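Local coordinates for protein ftsY (Mycoplasma mycoides, PDB 1ZU5) that acts as the SRP receptor FtsY, an SRP54-type protein that combines a helical bundle domain with a P-loop GTPase domain, at residues S81-Y86 with F299-Y304; Y96-K101 with P283-G288; M109-N114 with H229-V234; S257-T262 with E278-P283. All blocks are in the same frame, centred on the assembly; numbering follows the deposited sequence.

Contact 1 (S81-Y86 with F299-Y304); sequences SLYQAY and FDIDQY
This contact belongs to the packing of the helical bundle against the last helix of the GTPase fold: Tyr-86 and Tyr-83 of helix 71-87 meet Phe-299, just before helix 301-309, and Ile-301 and Asp-302 in its first turn. The central element is a CH-pi contact. Ile-301 CD1 sits over one face of the Tyr-86 ring, 3.6 Å from its centroid and 22° off the normal, offset toward the rim; it lies 3.4 Å from both Tyr-86 CG and CD2. Tyr-86 reaches this place because its ring swings opposite the backbone N (chi1 -168°), which carries it across toward the other helix. Beyond the methyl group, the phenol end of the same ring meets Phe-299, with Tyr-86 OH 3.6 Å from Phe-299 CE2; the two rings meet obliquely, centroids 6.0 Å apart and planes at 31°. One turn earlier, Tyr-83 brings CE1 to 3.2 Å from Asp-302 OD1, and its CD1 passes 4.3 Å from Ile-301 CG1. Tyr-86, Phe-299 and Ile-301 are buried, whereas Tyr-83 and Asp-302 lie at the more exposed margin. The helix start that presents Ile-301 is capped by Asp-300, whose OD1 accepts from Gln-303 N at 2.8 Å. Around the contact, Leu-274 of helix 272-279 also touches Tyr-86, and Met-7 and Met-11 of helix 6-28 touch Tyr-304. A C-terminal helix lying against the bundle in this way is characteristic of the two-domain core of SRP54-type proteins.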
loop_
_atom_site.group_PDB
_atom_site.type_symbol
_atom_site.label_atom_id
_atom_site.label_comp_id
_atom_site.label_asym_id
_atom_site.label_seq_id
_atom_site.Cartn_x
_atom_site.Cartn_y
_atom_site.Cartn_z
ATOM N N SER A 81 2.571 -19.107 11.037
ATOM C CA SER A 81 3.578 -19.075 9.972
ATOM C C SER A 81 3.369 -17.933 8.964
ATOM O O SER A 81 4.334 -17.241 8.609
ATOM C CB SER A 81 3.625 -20.433 9.264
ATOM O OG SER A 81 3.818 -21.492 10.206
ATOM N N LEU A 82 2.120 -17.708 8.537
ATOM C CA LEU A 82 1.776 -16.540 7.735
ATOM C C LEU A 82 2.234 -15.265 8.408
ATOM O O LEU A 82 2.873 -14.418 7.777
ATOM C CB LEU A 82 0.268 -16.449 7.508
ATOM C CG LEU A 82 -0.373 -17.555 6.666
ATOM C CD1 LEU A 82 -1.867 -17.433 6.779
ATOM C CD2 LEU A 82 0.049 -17.481 5.232
ATOM N N TYR A 83 1.893 -15.127 9.689
ATOM C CA TYR A 83 2.233 -13.950 10.474
ATOM C C TYR A 83 3.758 -13.790 10.628
ATOM O O TYR A 83 4.285 -12.696 10.537
ATOM C CB TYR A 83 1.549 -14.013 11.857
ATOM C CG TYR A 83 2.057 -12.937 12.805
ATOM C CD1 TYR A 83 1.451 -11.662 12.839
ATOM C CD2 TYR A 83 3.165 -13.174 13.630
ATOM C CE1 TYR A 83 1.940 -10.647 13.681
ATOM C CE2 TYR A 83 3.660 -12.164 14.495
ATOM C CZ TYR A 83 3.039 -10.904 14.514
ATOM O OH TYR A 83 3.522 -9.906 15.354
ATOM N N GLN A 84 4.456 -14.882 10.896
ATOM C CA GLN A 84 5.895 -14.844 11.070
ATOM C C GLN A 84 6.598 -14.601 9.747
ATOM O O GLN A 84 7.671 -13.998 9.721
ATOM C CB GLN A 84 6.386 -16.154 11.702
ATOM C CG GLN A 84 6.297 -16.138 13.232
ATOM C CD GLN A 84 6.353 -17.527 13.855
ATOM O OE1 GLN A 84 7.121 -18.396 13.424
ATOM N NE2 GLN A 84 5.514 -17.746 14.882
ATOM N N ALA A 85 6.022 -15.084 8.649
ATOM C CA ALA A 85 6.616 -14.843 7.334
ATOM C C ALA A 85 6.508 -13.341 6.980
ATOM O O ALA A 85 7.471 -12.736 6.478
ATOM C CB ALA A 85 5.951 -15.741 6.272
ATOM N N TYR A 86 5.358 -12.736 7.281
ATOM C CA TYR A 86 5.161 -11.315 7.033
ATOM C C TYR A 86 5.991 -10.438 7.942
ATOM O O TYR A 86 6.811 -9.655 7.479
ATOM C CB TYR A 86 3.683 -10.892 7.114
ATOM C CG TYR A 86 3.470 -9.479 6.560
ATOM C CD1 TYR A 86 2.923 -9.267 5.300
ATOM C CD2 TYR A 86 3.865 -8.353 7.299
ATOM C CE1 TYR A 86 2.742 -7.971 4.799
ATOM C CE2 TYR A 86 3.706 -7.047 6.799
ATOM C CZ TYR A 86 3.142 -6.857 5.552
ATOM O OH TYR A 86 2.999 -5.553 5.076
ATOM N N PHE A 299 -2.887 0.409 7.782
ATOM C CA PHE A 299 -2.745 -1.023 7.602
ATOM C C PHE A 299 -2.409 -1.588 8.963
ATOM O O PHE A 299 -1.708 -0.948 9.721
ATOM C CB PHE A 299 -1.663 -1.333 6.563
ATOM C CG PHE A 299 -1.394 -2.812 6.381
ATOM C CD1 PHE A 299 -2.189 -3.583 5.562
ATOM C CD2 PHE A 299 -0.334 -3.427 7.025
ATOM C CE1 PHE A 299 -1.934 -4.941 5.404
ATOM C CE2 PHE A 299 -0.081 -4.778 6.862
ATOM C CZ PHE A 299 -0.878 -5.526 6.048
ATOM N N ASP A 300 -2.933 -2.772 9.279
ATOM C CA ASP A 300 -2.655 -3.466 10.550
ATOM C C ASP A 300 -2.456 -4.941 10.234
ATOM O O ASP A 300 -3.382 -5.621 9.763
ATOM C CB ASP A 300 -3.838 -3.276 11.519
ATOM C CG ASP A 300 -3.624 -3.959 12.874
ATOM O OD1 ASP A 300 -3.531 -5.207 12.953
ATOM O OD2 ASP A 300 -3.583 -3.232 13.878
ATOM N N ILE A 301 -1.249 -5.425 10.478
ATOM C CA ILE A 301 -0.874 -6.788 10.138
ATOM C C ILE A 301 -1.677 -7.880 10.849
ATOM O O ILE A 301 -2.045 -8.885 10.230
ATOM C CB ILE A 301 0.646 -7.008 10.305
ATOM C CG1 ILE A 301 1.035 -8.447 9.940
ATOM C CG2 ILE A 301 1.122 -6.604 11.717
ATOM C CD1 ILE A 301 0.668 -8.853 8.453
ATOM N N ASP A 302 -1.964 -7.687 12.135
ATOM C CA ASP A 302 -2.793 -8.639 12.876
ATOM C C ASP A 302 -4.194 -8.694 12.276
ATOM O O ASP A 302 -4.692 -9.794 11.994
ATOM C CB ASP A 302 -2.823 -8.312 14.386
ATOM C CG ASP A 302 -1.417 -8.096 14.975
ATOM O OD1 ASP A 302 -0.541 -8.962 14.824
ATOM O OD2 ASP A 302 -1.168 -7.029 15.577
ATOM N N GLN A 303 -4.825 -7.534 12.048
ATOM C CA GLN A 303 -6.169 -7.529 11.423
ATOM C C GLN A 303 -6.130 -8.212 10.059
ATOM O O GLN A 303 -7.012 -9.002 9.734
ATOM C CB GLN A 303 -6.778 -6.110 11.323
ATOM C CG GLN A 303 -7.228 -5.507 12.663
ATOM C CD GLN A 303 -8.100 -6.484 13.478
ATOM O OE1 GLN A 303 -9.300 -6.651 13.198
ATOM N NE2 GLN A 303 -7.489 -7.151 14.488
ATOM N N TYR A 304 -5.092 -7.911 9.279
ATOM C CA TYR A 304 -4.853 -8.552 7.981
ATOM C C TYR A 304 -4.801 -10.058 8.094
ATOM O O TYR A 304 -5.520 -10.741 7.388
ATOM C CB TYR A 304 -3.527 -8.040 7.338
ATOM C CG TYR A 304 -3.319 -8.547 5.924
ATOM C CD1 TYR A 304 -3.980 -7.946 4.852
ATOM C CD2 TYR A 304 -2.479 -9.630 5.649
ATOM C CE1 TYR A 304 -3.806 -8.405 3.552
ATOM C CE2 TYR A 304 -2.303 -10.097 4.338
ATOM C CZ TYR A 304 -2.982 -9.473 3.307
ATOM O OH TYR A 304 -2.852 -9.886 2.004
#

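Contact 2 (Y96-K101 with P283-G288)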
loop_
_atom_site.group_PDB
_atom_site.type_symbol
_atom_site.label_atom_id
_atom_site.label_comp_id
_atom_site.label_asym_id
_atom_site.label_seq_id
_atom_site.Cartn_x
_atom_site.Cartn_y
_atom_site.Cartn_z
ATOM N N TYR A 96 5.579 0.466 10.188
ATOM C CA TYR A 96 4.308 0.736 9.492
ATOM C C TYR A 96 3.701 2.132 9.726
ATOM O O TYR A 96 2.733 2.500 9.069
ATOM C CB TYR A 96 3.233 -0.312 9.793
ATOM C CG TYR A 96 3.617 -1.784 9.659
ATOM C CD1 TYR A 96 4.827 -2.189 9.065
ATOM C CD2 TYR A 96 2.739 -2.783 10.124
ATOM C CE1 TYR A 96 5.159 -3.533 8.954
ATOM C CE2 TYR A 96 3.058 -4.132 10.017
ATOM C CZ TYR A 96 4.268 -4.503 9.430
ATOM O OH TYR A 96 4.579 -5.845 9.342
ATOM N N ARG A 97 4.260 2.902 10.656
ATOM C CA ARG A 97 3.737 4.235 10.971
ATOM C C ARG A 97 3.999 5.209 9.833
ATOM O O ARG A 97 5.094 5.265 9.280
ATOM C CB ARG A 97 4.392 4.786 12.254
ATOM C CG ARG A 97 3.591 5.858 13.016
ATOM C CD ARG A 97 4.494 6.612 14.047
ATOM N NE ARG A 97 4.761 8.015 13.677
ATOM C CZ ARG A 97 5.870 8.700 13.996
ATOM N NH1 ARG A 97 6.852 8.111 14.680
ATOM N NH2 ARG A 97 6.006 9.977 13.620
ATOM N N ILE A 98 2.986 5.985 9.500
ATOM C CA ILE A 98 3.164 7.151 8.686
ATOM C C ILE A 98 3.855 8.190 9.527
ATOM O O ILE A 98 3.375 8.553 10.603
ATOM C CB ILE A 98 1.828 7.724 8.271
ATOM C CG1 ILE A 98 1.051 6.718 7.380
ATOM C CG2 ILE A 98 2.018 9.146 7.715
ATOM C CD1 ILE A 98 1.447 6.727 5.952
ATOM N N ASP A 99 4.970 8.694 9.022
ATOM C CA ASP A 99 5.729 9.701 9.705
ATOM C C ASP A 99 5.053 11.076 9.567
ATOM O O ASP A 99 5.416 11.878 8.714
ATOM C CB ASP A 99 7.184 9.668 9.206
ATOM C CG ASP A 99 8.069 10.651 9.937
ATOM O OD1 ASP A 99 7.641 11.161 11.001
ATOM O OD2 ASP A 99 9.185 10.940 9.445
ATOM N N PHE A 100 4.052 11.324 10.413
ATOM C CA PHE A 100 3.321 12.598 10.471
ATOM C C PHE A 100 3.512 13.249 11.859
ATOM O O PHE A 100 3.085 12.683 12.859
ATOM C CB PHE A 100 1.827 12.370 10.197
ATOM C CG PHE A 100 1.013 13.628 10.189
ATOM C CD1 PHE A 100 0.625 14.220 8.984
ATOM C CD2 PHE A 100 0.624 14.241 11.388
ATOM C CE1 PHE A 100 -0.133 15.414 8.976
ATOM C CE2 PHE A 100 -0.130 15.427 11.390
ATOM C CZ PHE A 100 -0.506 16.012 10.183
ATOM N N LYS A 101 4.152 14.422 11.911
ATOM C CA LYS A 101 4.374 15.179 13.161
ATOM C C LYS A 101 3.572 16.464 13.187
ATOM O O LYS A 101 3.282 17.039 12.143
ATOM C CB LYS A 101 5.842 15.549 13.342
ATOM C CG LYS A 101 6.656 14.550 14.131
ATOM C CD LYS A 101 7.624 13.811 13.233
ATOM C CE LYS A 101 8.840 13.365 14.016
ATOM N NZ LYS A 101 8.484 12.161 14.843
ATOM N N PRO A 283 6.995 -1.593 3.889
ATOM C CA PRO A 283 5.814 -1.794 4.674
ATOM C C PRO A 283 4.578 -1.214 3.985
ATOM O O PRO A 283 4.656 -0.133 3.396
ATOM C CB PRO A 283 6.155 -1.057 5.980
ATOM C CG PRO A 283 7.184 -0.098 5.641
ATOM C CD PRO A 283 7.998 -0.780 4.615
ATOM N N ILE A 284 3.462 -1.946 4.042
ATOM C CA ILE A 284 2.156 -1.425 3.644
ATOM C C ILE A 284 1.678 -0.505 4.750
ATOM O O ILE A 284 1.565 -0.951 5.878
ATOM C CB ILE A 284 1.132 -2.536 3.408
ATOM C CG1 ILE A 284 1.585 -3.414 2.245
ATOM C CG2 ILE A 284 -0.247 -1.942 3.090
ATOM C CD1 ILE A 284 0.834 -4.784 2.116
ATOM N N LYS A 285 1.419 0.769 4.446
ATOM C CA LYS A 285 0.968 1.719 5.464
ATOM C C LYS A 285 -0.509 2.044 5.422
ATOM O O LYS A 285 -1.111 2.343 6.451
ATOM C CB LYS A 285 1.782 3.002 5.378
ATOM C CG LYS A 285 3.288 2.727 5.597
ATOM C CD LYS A 285 4.011 3.945 6.097
ATOM C CE LYS A 285 5.482 3.613 6.285
ATOM N NZ LYS A 285 6.184 4.768 6.837
ATOM N N MET A 286 -1.099 2.020 4.230
ATOM C CA MET A 286 -2.516 2.239 4.081
ATOM C C MET A 286 -3.047 1.167 3.171
ATOM O O MET A 286 -2.342 0.616 2.333
ATOM C CB MET A 286 -2.844 3.622 3.497
ATOM C CG MET A 286 -2.270 4.856 4.277
ATOM S SD MET A 286 -3.150 5.121 5.850
ATOM C CE MET A 286 -4.118 6.616 5.585
ATOM N N ILE A 287 -4.324 0.878 3.342
ATOM C CA ILE A 287 -4.995 -0.111 2.543
ATOM C C ILE A 287 -6.333 0.480 2.101
ATOM O O ILE A 287 -6.997 1.202 2.856
ATOM C CB ILE A 287 -5.049 -1.419 3.325
ATOM C CG1 ILE A 287 -5.692 -2.525 2.507
ATOM C CG2 ILE A 287 -5.684 -1.217 4.736
ATOM C CD1 ILE A 287 -5.316 -3.906 3.057
ATOM N N GLY A 288 -6.668 0.314 0.836
ATOM C CA GLY A 288 -7.872 0.905 0.305
ATOM C C GLY A 288 -8.944 -0.162 0.254
ATOM O O GLY A 288 -8.740 -1.241 -0.331
#
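Lys-285 sets its CG opposite its own carbonyl carbon (chi1 -60°) and then runs fully extended, so that the whole chain lies along the backbone of Tyr-96 and Arg-97 and ends at a carbonyl. There NZ donates to Arg-97 O at 2.7 Å, arriving from above the carbonyl plane, 37° out of it. On the way, the methylene CG passes 3.5 Å from Tyr-96 O and CE lies 3.4 Å from Arg-97 O. Ile-98, the next residue, also has CG1 placed opposite the carbonyl carbon, and its CD1 comes to 3.8 Å from Lys-285 CB and lies equally near CD, while Met-286 CG is a more distant neighbour. At the start of the segment, the Tyr-96 ring leans obliquely on Pro-283, CD1 to CB 3.5 Å. These contacts place the connection from helix 93-96 to strand 106-111 against strand 284-288, a parallel member of the GTPase sheet flanked by strands 258-262 and 296-298. The buried ammonium of Lys-285 has a second partner, since Glu-230 OE1 forms a salt bridge with it; the carboxylate probably offsets the charge and, through OE2, also accepts from Asp-99 N. Asp-99 stands at the centre of an inverse gamma turn, and its OD1 makes a salt bridge with Arg-97 NH2 at 3.3 Å and another with Arg-104. Tyr-129 of helix 115-131 and Phe-108 of strand 106-111 also touch Ile-98.

Contact 3 (M109-N114 with H229-V234)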
loop_
_atom_site.group_PDB
_atom_site.type_symbol
_atom_site.label_atom_id
_atom_site.label_comp_id
_atom_site.label_asym_id
_atom_site.label_seq_id
_atom_site.Cartn_x
_atom_site.Cartn_y
_atom_site.Cartn_z
ATOM N N MET A 109 4.928 12.381 -0.803
ATOM C CA MET A 109 4.900 12.226 -2.226
ATOM C C MET A 109 4.262 10.919 -2.598
ATOM O O MET A 109 4.573 9.898 -1.973
ATOM C CB MET A 109 6.326 12.251 -2.732
ATOM C CG MET A 109 6.860 13.665 -2.722
ATOM S SD MET A 109 8.538 13.789 -3.254
ATOM C CE MET A 109 8.798 12.222 -4.037
ATOM N N LEU A 110 3.384 10.926 -3.613
ATOM C CA LEU A 110 2.758 9.681 -4.099
ATOM C C LEU A 110 3.258 9.293 -5.461
ATOM O O LEU A 110 3.425 10.153 -6.356
ATOM C CB LEU A 110 1.220 9.746 -4.065
ATOM C CG LEU A 110 0.568 9.104 -2.823
ATOM C CD1 LEU A 110 0.773 9.952 -1.582
ATOM C CD2 LEU A 110 -0.873 8.892 -3.069
ATOM N N VAL A 111 3.563 7.993 -5.583
ATOM C CA VAL A 111 4.041 7.388 -6.814
ATOM C C VAL A 111 3.215 6.151 -7.181
ATOM O O VAL A 111 2.557 5.528 -6.324
ATOM C CB VAL A 111 5.628 7.115 -6.839
ATOM C CG1 VAL A 111 6.411 8.360 -6.435
ATOM C CG2 VAL A 111 6.040 5.942 -6.002
ATOM N N GLY A 112 3.242 5.798 -8.461
ATOM C CA GLY A 112 2.477 4.680 -8.943
ATOM C C GLY A 112 2.224 4.690 -10.433
ATOM O O GLY A 112 2.114 5.734 -11.054
ATOM N N VAL A 113 2.045 3.492 -10.981
ATOM C CA VAL A 113 1.855 3.282 -12.421
ATOM C C VAL A 113 0.531 3.854 -12.887
ATOM O O VAL A 113 0.471 4.589 -13.870
ATOM C CB VAL A 113 1.999 1.794 -12.711
ATOM C CG1 VAL A 113 1.497 1.416 -14.114
ATOM C CG2 VAL A 113 3.460 1.488 -12.584
ATOM N N ASN A 114 -0.541 3.572 -12.172
ATOM C CA ASN A 114 -1.820 4.088 -12.594
ATOM C C ASN A 114 -2.064 5.496 -12.092
ATOM O O ASN A 114 -2.231 5.721 -10.910
ATOM C CB ASN A 114 -2.956 3.150 -12.181
ATOM C CG ASN A 114 -4.291 3.554 -12.832
ATOM O OD1 ASN A 114 -4.869 4.592 -12.480
ATOM N ND2 ASN A 114 -4.747 2.764 -13.826
ATOM N N HIS A 229 8.782 13.232 3.878
ATOM C CA HIS A 229 8.534 12.428 5.081
ATOM C C HIS A 229 7.996 11.042 4.748
ATOM O O HIS A 229 8.173 10.121 5.506
ATOM C CB HIS A 229 7.612 13.189 6.028
ATOM C CG HIS A 229 8.087 14.584 6.281
ATOM N ND1 HIS A 229 9.297 14.855 6.887
ATOM C CD2 HIS A 229 7.555 15.783 5.946
ATOM C CE1 HIS A 229 9.479 16.161 6.933
ATOM N NE2 HIS A 229 8.442 16.747 6.363
ATOM N N GLU A 230 7.380 10.919 3.578
ATOM C CA GLU A 230 6.717 9.702 3.109
ATOM C C GLU A 230 6.818 9.789 1.578
ATOM O O GLU A 230 6.709 10.877 0.975
ATOM C CB GLU A 230 5.261 9.709 3.577
ATOM C CG GLU A 230 4.665 8.523 4.409
ATOM C CD GLU A 230 5.646 7.643 5.206
ATOM O OE1 GLU A 230 6.308 6.722 4.633
ATOM O OE2 GLU A 230 5.710 7.805 6.439
ATOM N N VAL A 231 7.124 8.654 0.963
ATOM C CA VAL A 231 7.057 8.515 -0.480
ATOM C C VAL A 231 6.230 7.270 -0.707
ATOM O O VAL A 231 6.754 6.153 -0.600
ATOM C CB VAL A 231 8.433 8.337 -1.124
ATOM C CG1 VAL A 231 8.265 7.935 -2.606
ATOM C CG2 VAL A 231 9.288 9.595 -0.952
ATOM N N LEU A 232 4.938 7.452 -1.005
ATOM C CA LEU A 232 4.032 6.307 -1.029
ATOM C C LEU A 232 3.702 5.786 -2.423
ATOM O O LEU A 232 3.185 6.509 -3.242
ATOM C CB LEU A 232 2.762 6.628 -0.234
ATOM C CG LEU A 232 2.999 7.229 1.158
ATOM C CD1 LEU A 232 1.736 7.921 1.637
ATOM C CD2 LEU A 232 3.450 6.109 2.098
ATOM N N LEU A 233 4.014 4.516 -2.636
ATOM C CA LEU A 233 3.744 3.752 -3.818
ATOM C C LEU A 233 2.349 3.069 -3.826
ATOM O O LEU A 233 2.015 2.261 -2.951
ATOM C CB LEU A 233 4.860 2.711 -3.970
ATOM C CG LEU A 233 4.873 1.640 -5.097
ATOM C CD1 LEU A 233 4.733 2.231 -6.477
ATOM C CD2 LEU A 233 6.157 0.670 -4.941
ATOM N N VAL A 234 1.530 3.426 -4.817
ATOM C CA VAL A 234 0.191 2.890 -4.922
ATOM C C VAL A 234 0.295 1.589 -5.696
ATOM O O VAL A 234 0.903 1.557 -6.785
ATOM C CB VAL A 234 -0.764 3.930 -5.638
ATOM C CG1 VAL A 234 -2.087 3.304 -5.976
ATOM C CG2 VAL A 234 -0.971 5.167 -4.768
HETATM O O HOH W 1 2.080 0.937 -9.097
#
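Met-109 to Val-111 and Val-231 to Leu-233 pair residue for residue as parallel strands, 24° between their directions, through four backbone bonds that alternate in donor: Met-109 N to Glu-230 O, Leu-232 N to Met-109 O at 2.7 Å, Val-111 N to Leu-232 O, and Val-234 N to Val-111 O. The ladder is completed by CA-H...O contacts, such as Val-231 CA to Met-109 O at 3.2 Å. Side chains divide between two faces. On one, Leu-110 and Leu-232 meet CD1 to CD1 at 3.9 Å, and the other branch of Leu-110, CD2, reaches Val-234 CG2 at 4.1 Å. On the other, Met-109 and Val-231 lie alongside, pointing the same way, with CE 4.1 Å from CG2; Val-111 CG2 packs 4.0 Å from Leu-233 CD1. Leu-233 can give that methyl because its CG lies opposite the backbone N (chi1 177°) and leans back toward the partner strand. Beyond the ladder, Gly-112 takes a phi of 160°, a conformation suited to glycine, close beside Val-234. A water then continues the connection, donating to Val-234 O at 2.7 Å and accepting from Val-113 N. Gly-112 fits the start of a Walker A P-loop, consistent with a P-loop fold, and Asn-114 OD1 caps the next helix by accepting from Gly-117 N. The Leu-110 and Leu-232 face is covered by helix 115-131 through Leu-122 and Met-125; Phe-250 of helix 240-253 covers Val-111 and Leu-233. Strands 194-198 and 258-262 lie on the outer sides of the pair.

Contact 4 (S257-T262 with E278-P283)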
loop_
_atom_site.group_PDB
_atom_site.type_symbol
_atom_site.label_atom_id
_atom_site.label_comp_id
_atom_site.label_asym_id
_atom_site.label_seq_id
_atom_site.Cartn_x
_atom_site.Cartn_y
_atom_site.Cartn_z
ATOM N N SER A 257 8.925 4.757 0.789
ATOM C CA SER A 257 8.929 4.418 2.201
ATOM C C SER A 257 7.712 3.632 2.665
ATOM O O SER A 257 7.737 3.006 3.709
ATOM C CB SER A 257 9.048 5.679 3.022
ATOM O OG SER A 257 7.948 6.483 2.760
ATOM N N GLY A 258 6.635 3.658 1.910
ATOM C CA GLY A 258 5.462 2.873 2.297
ATOM C C GLY A 258 4.590 2.606 1.089
ATOM O O GLY A 258 4.754 3.252 0.036
ATOM N N ILE A 259 3.672 1.645 1.243
ATOM C CA ILE A 259 2.762 1.265 0.170
ATOM C C ILE A 259 1.338 1.589 0.538
ATOM O O ILE A 259 0.951 1.545 1.696
ATOM C CB ILE A 259 2.965 -0.223 -0.211
ATOM C CG1 ILE A 259 4.292 -0.359 -0.974
ATOM C CG2 ILE A 259 1.843 -0.740 -1.081
ATOM C CD1 ILE A 259 4.701 -1.705 -1.137
ATOM N N ILE A 260 0.567 1.991 -0.467
ATOM C CA ILE A 260 -0.892 2.109 -0.381
ATOM C C ILE A 260 -1.390 1.042 -1.306
ATOM O O ILE A 260 -1.261 1.180 -2.522
ATOM C CB ILE A 260 -1.390 3.451 -0.841
ATOM C CG1 ILE A 260 -0.633 4.573 -0.091
ATOM C CG2 ILE A 260 -2.897 3.546 -0.606
ATOM C CD1 ILE A 260 -0.996 5.976 -0.524
ATOM N N LEU A 261 -1.863 -0.059 -0.704
ATOM C CA LEU A 261 -2.484 -1.184 -1.388
ATOM C C LEU A 261 -3.974 -0.911 -1.569
ATOM O O LEU A 261 -4.782 -0.985 -0.634
ATOM C CB LEU A 261 -2.263 -2.468 -0.567
ATOM C CG LEU A 261 -2.782 -3.820 -1.038
ATOM C CD1 LEU A 261 -2.062 -4.362 -2.332
ATOM C CD2 LEU A 261 -2.669 -4.812 0.115
ATOM N N THR A 262 -4.346 -0.603 -2.792
ATOM C CA THR A 262 -5.709 -0.231 -3.071
ATOM C C THR A 262 -6.481 -1.444 -3.573
ATOM O O THR A 262 -5.864 -2.449 -3.994
ATOM C CB THR A 262 -5.749 0.879 -4.132
ATOM O OG1 THR A 262 -5.350 0.337 -5.389
ATOM C CG2 THR A 262 -4.795 2.008 -3.783
ATOM N N GLU A 278 7.912 -9.721 0.516
ATOM C CA GLU A 278 8.953 -10.452 -0.163
ATOM C C GLU A 278 9.619 -9.642 -1.276
ATOM O O GLU A 278 10.802 -9.584 -1.322
ATOM C CB GLU A 278 8.383 -11.743 -0.742
ATOM C CG GLU A 278 9.454 -12.699 -1.284
ATOM C CD GLU A 278 10.553 -12.961 -0.291
ATOM O OE1 GLU A 278 10.241 -13.257 0.874
ATOM O OE2 GLU A 278 11.739 -12.865 -0.673
ATOM N N LEU A 279 8.877 -9.015 -2.175
ATOM C CA LEU A 279 9.517 -8.569 -3.402
ATOM C C LEU A 279 9.992 -7.160 -3.272
ATOM O O LEU A 279 10.922 -6.770 -3.930
ATOM C CB LEU A 279 8.579 -8.715 -4.594
ATOM C CG LEU A 279 7.897 -10.077 -4.815
ATOM C CD1 LEU A 279 7.096 -10.046 -6.102
ATOM C CD2 LEU A 279 8.965 -11.129 -4.905
ATOM N N LEU A 280 9.364 -6.395 -2.387
ATOM C CA LEU A 280 9.740 -5.000 -2.204
ATOM C C LEU A 280 10.323 -4.705 -0.831
ATOM O O LEU A 280 11.081 -3.782 -0.674
ATOM C CB LEU A 280 8.542 -4.077 -2.468
ATOM C CG LEU A 280 7.913 -4.022 -3.865
ATOM C CD1 LEU A 280 6.977 -5.159 -4.033
ATOM C CD2 LEU A 280 7.105 -2.796 -3.954
ATOM N N ASN A 281 9.940 -5.466 0.179
ATOM C CA ASN A 281 10.375 -5.218 1.547
ATOM C C ASN A 281 10.132 -3.798 1.901
ATOM O O ASN A 281 11.024 -3.148 2.405
ATOM C CB ASN A 281 11.858 -5.538 1.731
ATOM C CG ASN A 281 12.253 -5.665 3.187
ATOM O OD1 ASN A 281 11.417 -5.918 4.074
ATOM N ND2 ASN A 281 13.543 -5.475 3.453
ATOM N N ILE A 282 8.927 -3.315 1.603
ATOM C CA ILE A 282 8.472 -1.976 1.968
ATOM C C ILE A 282 7.131 -2.192 2.682
ATOM O O ILE A 282 6.278 -2.963 2.195
ATOM C CB ILE A 282 8.270 -1.030 0.757
ATOM C CG1 ILE A 282 9.611 -0.699 0.131
ATOM C CG2 ILE A 282 7.649 0.290 1.185
ATOM C CD1 ILE A 282 9.501 -0.365 -1.348
ATOM N N PRO A 283 6.995 -1.593 3.889
ATOM C CA PRO A 283 5.814 -1.794 4.674
ATOM C C PRO A 283 4.578 -1.214 3.985
ATOM O O PRO A 283 4.656 -0.133 3.396
ATOM C CB PRO A 283 6.155 -1.057 5.980
ATOM C CG PRO A 283 7.184 -0.098 5.641
ATOM C CD PRO A 283 7.998 -0.780 4.615
#
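Polar contact between Ile-259 and the end of the 278-283 segment rests on one backbone bond: Ile-259 N donates to Pro-283 O at 3.0 Å, in the carbonyl plane but bent, with an N-H...O angle of 142°. The same carbonyl also faces Gly-258 CA at 3.3 Å in a CA-H...O contact, so two successive residues of the strand converge on it. Apolar packing centres on Ile-259 and Ile-282. Ile-282 CG2, the branch that stands opposite the backbone N, lies over the strand backbone, 3.6 Å from Gly-258 CA, where glycine offers only a bare CA. CG2 also comes to 4.0 Å from Ile-259 CG1, the two side chains meeting at about a right angle. In Ile-259, CG1 opposite the carbonyl carbon (chi1 -73°), with CD1 extended beyond it (chi2 168°), sends CD1 to Leu-280: CD1 packs 3.9 Å from Leu-280 CD2 and is similarly near Ile-282 O. Van der Waals contact with the chain before the strand is made by the proline ring, Pro-283 CG to Ser-257 O 3.7 Å. The hydroxyl of Ser-257 serves a neighbouring strand instead, bonded to Glu-230 OE1 and Val-231 N. Asn-281 is the first residue past the helix to leave helical angles, with positive phi, and the chain then turns toward the sheet. The contact joins strand 258-262 to the connection from helix 272-279 into strand 284-288, within a beta-alpha-beta unit. Helix 240-253 packs on it from Val-244 to Leu-280 and Ser-251 to Ile-282; Ile-276 of helix 272-279 touches Ile-259, and strand 230-236 pairs with strand 258-262.

Contacts 2, 3 and 4 share one sheet, in which strands 106-111, 230-236, 258-262 and 284-288 stand side by side, and their centres are about 10 to 12 Å apart. Glu-230 of contact 3 ties them together: its carboxylate meets Lys-285 and Asp-99 of contact 2, and OE1 lies 2.5 Å from Ser-257 OG of contact 4. Contacts 2 and 4 also share Pro-283, and Lys-285 N bonds to Ile-259 O at 2.9 Å. Contact 1 adjoins the sheet at strand 284-288, beside the edge strand 296-298, where Phe-299 N bonds to Lys-285 O at 2.9 Å. Its centre is about 23 Å from that of contact 3, which holds Gly-112 of the probable P-loop.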